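Local structure of dehydratase, IlvD/Edd family (Caulobacter crescentus, 5OYN) at residues L230-E242 / L328-A340. The protein catalyses the dehydration of D-xylonate to 2-dehydro-3-deoxy-D-arabinonate in D-xylose degradation, using a [2Fe-2S] cluster and magnesium, and also dehydrates D-gluconate. Numbering follows the deposited sequence.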
loop_
_atom_site.group_PDB
_atom_site.type_symbol
_atom_site.label_atom_id
_atom_site.label_comp_id
_atom_site.label_asym_id
_atom_site.label_seq_id
_atom_site.Cartn_x
_atom_site.Cartn_y
_atom_site.Cartn_z
ATOM N N LEU A 230 14.223 7.280 21.026
ATOM C CA LEU A 230 15.612 6.854 20.937
ATOM C C LEU A 230 16.516 8.036 20.615
ATOM O O LEU A 230 16.085 9.064 20.089
ATOM C CB LEU A 230 15.781 5.760 19.884
ATOM C CG LEU A 230 15.063 4.424 20.136
ATOM C CD1 LEU A 230 15.370 3.445 19.031
ATOM C CD2 LEU A 230 15.410 3.818 21.511
ATOM N N THR A 231 17.787 7.895 20.959
ATOM C CA THR A 231 18.711 9.004 20.778
ATOM C C THR A 231 18.848 9.307 19.295
ATOM O O THR A 231 19.059 8.400 18.482
ATOM C CB THR A 231 20.080 8.680 21.389
ATOM O OG1 THR A 231 19.912 8.139 22.703
ATOM C CG2 THR A 231 20.915 9.916 21.489
ATOM N N GLY A 232 18.718 10.586 18.948
ATOM C CA GLY A 232 18.838 11.040 17.584
ATOM C C GLY A 232 17.549 11.026 16.802
ATOM O O GLY A 232 17.548 11.439 15.640
ATOM N N CYS A 233 16.449 10.598 17.419
ATOM C CA CYS A 233 15.191 10.418 16.708
ATOM C C CYS A 233 14.595 11.743 16.225
ATOM O O CYS A 233 14.062 11.819 15.110
ATOM C CB CYS A 233 14.207 9.696 17.619
ATOM S SG CYS A 233 12.673 9.225 16.842
ATOM N N ALA A 234 14.649 12.787 17.044
ATOM C CA ALA A 234 13.841 13.974 16.781
ATOM C C ALA A 234 14.170 14.611 15.435
ATOM O O ALA A 234 13.264 14.981 14.678
ATOM C CB ALA A 234 14.028 14.995 17.904
ATOM N N ALA A 235 15.456 14.744 15.114
ATOM C CA ALA A 235 15.864 15.693 14.087
ATOM C C ALA A 235 15.991 15.106 12.688
ATOM O O ALA A 235 16.096 15.894 11.738
ATOM C CB ALA A 235 17.202 16.339 14.450
ATOM N N ILE A 236 16.022 13.780 12.535
ATOM C CA ILE A 236 16.201 13.190 11.198
ATOM C C ILE A 236 15.121 13.719 10.262
ATOM O O ILE A 236 13.923 13.656 10.601
ATOM C CB ILE A 236 16.154 11.653 11.255
ATOM C CG1 ILE A 236 16.944 11.100 12.443
ATOM C CG2 ILE A 236 16.714 11.081 9.963
ATOM C CD1 ILE A 236 16.619 9.656 12.777
ATOM N N PRO A 237 15.472 14.283 9.105
ATOM C CA PRO A 237 14.431 14.709 8.158
ATOM C C PRO A 237 13.652 13.510 7.624
ATOM O O PRO A 237 14.218 12.447 7.348
ATOM C CB PRO A 237 15.229 15.416 7.051
ATOM C CG PRO A 237 16.503 15.855 7.740
ATOM C CD PRO A 237 16.814 14.714 8.671
ATOM N N ALA A 238 12.342 13.699 7.476
ATOM C CA ALA A 238 11.449 12.616 7.068
ATOM C C ALA A 238 11.905 11.783 5.859
ATOM O O ALA A 238 11.735 10.554 5.906
ATOM C CB ALA A 238 10.057 13.208 6.818
ATOM N N PRO A 239 12.459 12.334 4.777
ATOM C CA PRO A 239 12.829 11.470 3.647
ATOM C C PRO A 239 14.198 10.812 3.713
ATOM O O PRO A 239 14.514 10.063 2.783
ATOM C CB PRO A 239 12.755 12.416 2.431
ATOM C CG PRO A 239 12.281 13.749 2.959
ATOM C CD PRO A 239 12.534 13.757 4.414
ATOM N N TYR A 240 15.016 11.033 4.743
ATOM C CA TYR A 240 16.276 10.296 4.858
ATOM C C TYR A 240 16.008 8.836 5.194
ATOM O O TYR A 240 15.043 8.500 5.884
ATOM C CB TYR A 240 17.173 10.870 5.960
ATOM C CG TYR A 240 17.898 12.154 5.656
ATOM C CD1 TYR A 240 17.416 13.049 4.712
ATOM C CD2 TYR A 240 19.056 12.487 6.349
ATOM C CE1 TYR A 240 18.062 14.243 4.461
ATOM C CE2 TYR A 240 19.712 13.682 6.117
ATOM C CZ TYR A 240 19.214 14.559 5.163
ATOM O OH TYR A 240 19.868 15.755 4.918
ATOM N N ARG A 241 16.887 7.953 4.734
ATOM C CA ARG A 241 16.650 6.556 5.086
ATOM C C ARG A 241 16.933 6.323 6.563
ATOM O O ARG A 241 16.351 5.409 7.162
ATOM C CB ARG A 241 17.465 5.595 4.204
ATOM C CG ARG A 241 18.939 5.862 4.141
ATOM C CD ARG A 241 19.758 4.886 4.980
ATOM N NE ARG A 241 21.174 5.191 4.772
ATOM C CZ ARG A 241 22.024 5.636 5.698
ATOM N NH1 ARG A 241 21.644 5.800 6.956
ATOM N NH2 ARG A 241 23.274 5.902 5.361
ATOM N N GLU A 242 17.797 7.155 7.162
ATOM C CA GLU A 242 18.013 7.163 8.606
ATOM C C GLU A 242 16.681 7.105 9.342
ATOM O O GLU A 242 16.552 6.395 10.341
ATOM C CB GLU A 242 18.765 8.414 9.042
ATOM C CG GLU A 242 20.259 8.278 9.184
ATOM C CD GLU A 242 20.916 9.613 9.555
ATOM O OE1 GLU A 242 21.406 10.315 8.641
ATOM O OE2 GLU A 242 20.940 9.966 10.762
ATOM N N LEU A 328 18.236 25.315 8.606
ATOM C CA LEU A 328 16.981 24.591 8.734
ATOM C C LEU A 328 17.250 23.174 9.228
ATOM O O LEU A 328 18.389 22.842 9.570
ATOM C CB LEU A 328 16.244 24.577 7.400
ATOM C CG LEU A 328 15.908 25.931 6.761
ATOM C CD1 LEU A 328 15.117 25.727 5.483
ATOM C CD2 LEU A 328 15.122 26.800 7.691
ATOM N N GLY A 329 16.210 22.334 9.249
ATOM C CA GLY A 329 16.302 21.036 9.913
ATOM C C GLY A 329 17.399 20.122 9.388
ATOM O O GLY A 329 17.973 19.337 10.148
ATOM N N GLU A 330 17.712 20.208 8.099
ATOM C CA GLU A 330 18.752 19.346 7.553
ATOM C C GLU A 330 20.100 19.641 8.186
ATOM O O GLU A 330 20.797 18.727 8.635
ATOM C CB GLU A 330 18.834 19.509 6.042
ATOM C CG GLU A 330 17.713 18.819 5.274
ATOM C CD GLU A 330 18.105 18.554 3.845
ATOM O OE1 GLU A 330 18.874 17.592 3.649
ATOM O OE2 GLU A 330 17.678 19.310 2.932
ATOM N N ARG A 331 20.500 20.914 8.217
ATOM C CA ARG A 331 21.791 21.250 8.814
ATOM C C ARG A 331 21.811 20.913 10.305
ATOM O O ARG A 331 22.824 20.418 10.831
ATOM C CB ARG A 331 22.111 22.722 8.577
ATOM C CG ARG A 331 22.508 23.057 7.142
ATOM C CD ARG A 331 23.802 22.368 6.714
ATOM N NE ARG A 331 24.988 22.722 7.503
ATOM C CZ ARG A 331 25.770 23.786 7.287
ATOM N NH1 ARG A 331 25.492 24.646 6.318
ATOM N NH2 ARG A 331 26.840 23.996 8.046
ATOM N N PHE A 332 20.686 21.137 10.993
ATOM C CA PHE A 332 20.625 20.833 12.411
ATOM C C PHE A 332 20.914 19.358 12.659
ATOM O O PHE A 332 21.763 19.008 13.492
ATOM C CB PHE A 332 19.261 21.239 12.972
ATOM C CG PHE A 332 19.089 20.903 14.434
ATOM C CD1 PHE A 332 20.061 21.268 15.367
ATOM C CD2 PHE A 332 17.966 20.211 14.875
ATOM C CE1 PHE A 332 19.916 20.955 16.697
ATOM C CE2 PHE A 332 17.813 19.893 16.208
ATOM C CZ PHE A 332 18.788 20.260 17.120
ATOM N N HIS A 333 20.246 18.475 11.914
ATOM C CA HIS A 333 20.409 17.047 12.165
ATOM C C HIS A 333 21.798 16.559 11.754
ATOM O O HIS A 333 22.375 15.682 12.408
ATOM C CB HIS A 333 19.314 16.249 11.447
ATOM C CG HIS A 333 19.602 14.783 11.393
ATOM N ND1 HIS A 333 20.207 14.185 10.308
ATOM C CD2 HIS A 333 19.442 13.809 12.320
ATOM C CE1 HIS A 333 20.384 12.900 10.559
ATOM N NE2 HIS A 333 19.928 12.647 11.773
ATOM N N ARG A 334 22.351 17.098 10.672
ATOM C CA ARG A 334 23.710 16.733 10.285
ATOM C C ARG A 334 24.733 17.195 11.317
ATOM O O ARG A 334 25.780 16.556 11.477
ATOM C CB ARG A 334 24.031 17.336 8.923
ATOM C CG ARG A 334 25.193 16.713 8.191
ATOM C CD ARG A 334 24.839 16.554 6.698
ATOM N NE ARG A 334 24.715 17.838 6.013
ATOM C CZ ARG A 334 23.687 18.171 5.241
ATOM N NH1 ARG A 334 22.697 17.310 5.060
ATOM N NH2 ARG A 334 23.644 19.370 4.661
ATOM N N ALA A 335 24.458 18.309 12.010
ATOM C CA ALA A 335 25.305 18.780 13.105
ATOM C C ALA A 335 25.194 17.927 14.364
ATOM O O ALA A 335 26.044 18.054 15.252
ATOM C CB ALA A 335 24.961 20.226 13.445
ATOM N N GLY A 336 24.173 17.076 14.470
ATOM C CA GLY A 336 24.051 16.174 15.596
ATOM C C GLY A 336 22.712 16.288 16.284
ATOM O O GLY A 336 22.440 15.580 17.260
ATOM N N GLY A 337 21.878 17.198 15.793
ATOM C CA GLY A 337 20.519 17.401 16.265
ATOM C C GLY A 337 20.411 17.525 17.770
ATOM O O GLY A 337 21.292 18.063 18.446
ATOM N N ALA A 338 19.305 17.014 18.307
ATOM C CA ALA A 338 19.031 17.189 19.733
ATOM C C ALA A 338 20.116 16.611 20.630
ATOM O O ALA A 338 20.524 17.303 21.581
ATOM C CB ALA A 338 17.663 16.606 20.088
ATOM N N PRO A 339 20.631 15.389 20.410
ATOM C CA PRO A 339 21.677 14.892 21.319
ATOM C C PRO A 339 22.867 15.821 21.404
ATOM O O PRO A 339 23.451 15.964 22.481
ATOM C CB PRO A 339 22.059 13.534 20.712
ATOM C CG PRO A 339 20.908 13.146 19.920
ATOM C CD PRO A 339 20.331 14.403 19.363
ATOM N N ALA A 340 23.235 16.477 20.302
ATOM C CA ALA A 340 24.362 17.405 20.349
ATOM C C ALA A 340 24.043 18.609 21.233
ATOM O O ALA A 340 24.909 19.098 21.964
ATOM C CB ALA A 340 24.758 17.843 18.935
HETATM O O HOH W 1 17.496 14.561 17.368
HETATM O O HOH W 2 15.911 18.891 12.587
#
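T231 meets P339 through its methyl, T231 CG2 lying 3.6 Å from P339 CG as the two side chains run antiparallel past one another. The P339 ring also abuts the backbone of G232, within the type II turn L230-C233. A235 points its methyl at the junction of helices 329-335 and 337-347, where G336 forms a Schellman motif, between H333 CB, the F332 ring and G337 CA. Two waters bridge the backbones: one accepts from A338 N and, weakly, A235 N; the other donates to A235 O and G329 O. A chi1 of 166°, setting H333 CG opposite the backbone N, carries the imidazole out to lie against I236, whose CA sits over one face in a CH-pi contact, 3.7 Å from the ring centroid. P237 CG packs on E330 CG, and P237 CD covers the centre of one Y240 ring face. Y240 OH donates a hydrogen bond to E330 OE1, its 2.4 Å length doubtful at this resolution; the R334 guanidinium lies nearly coplanar with the tyrosine ring, at its hydroxyl edge. E242 OE2 lies 3.0 Å from H333 NE2, at the imidazole edge. Were H333 an alanine, the face under I236 CA would be gone, and the E242 carboxylate would probably be freer to turn. Within the N-terminal dehydratase family region, this largely buried contact joins the loop entering helix 241-259 to two consecutive helices, with helices 215-225 and 363-367 packed around its T231-P339 end.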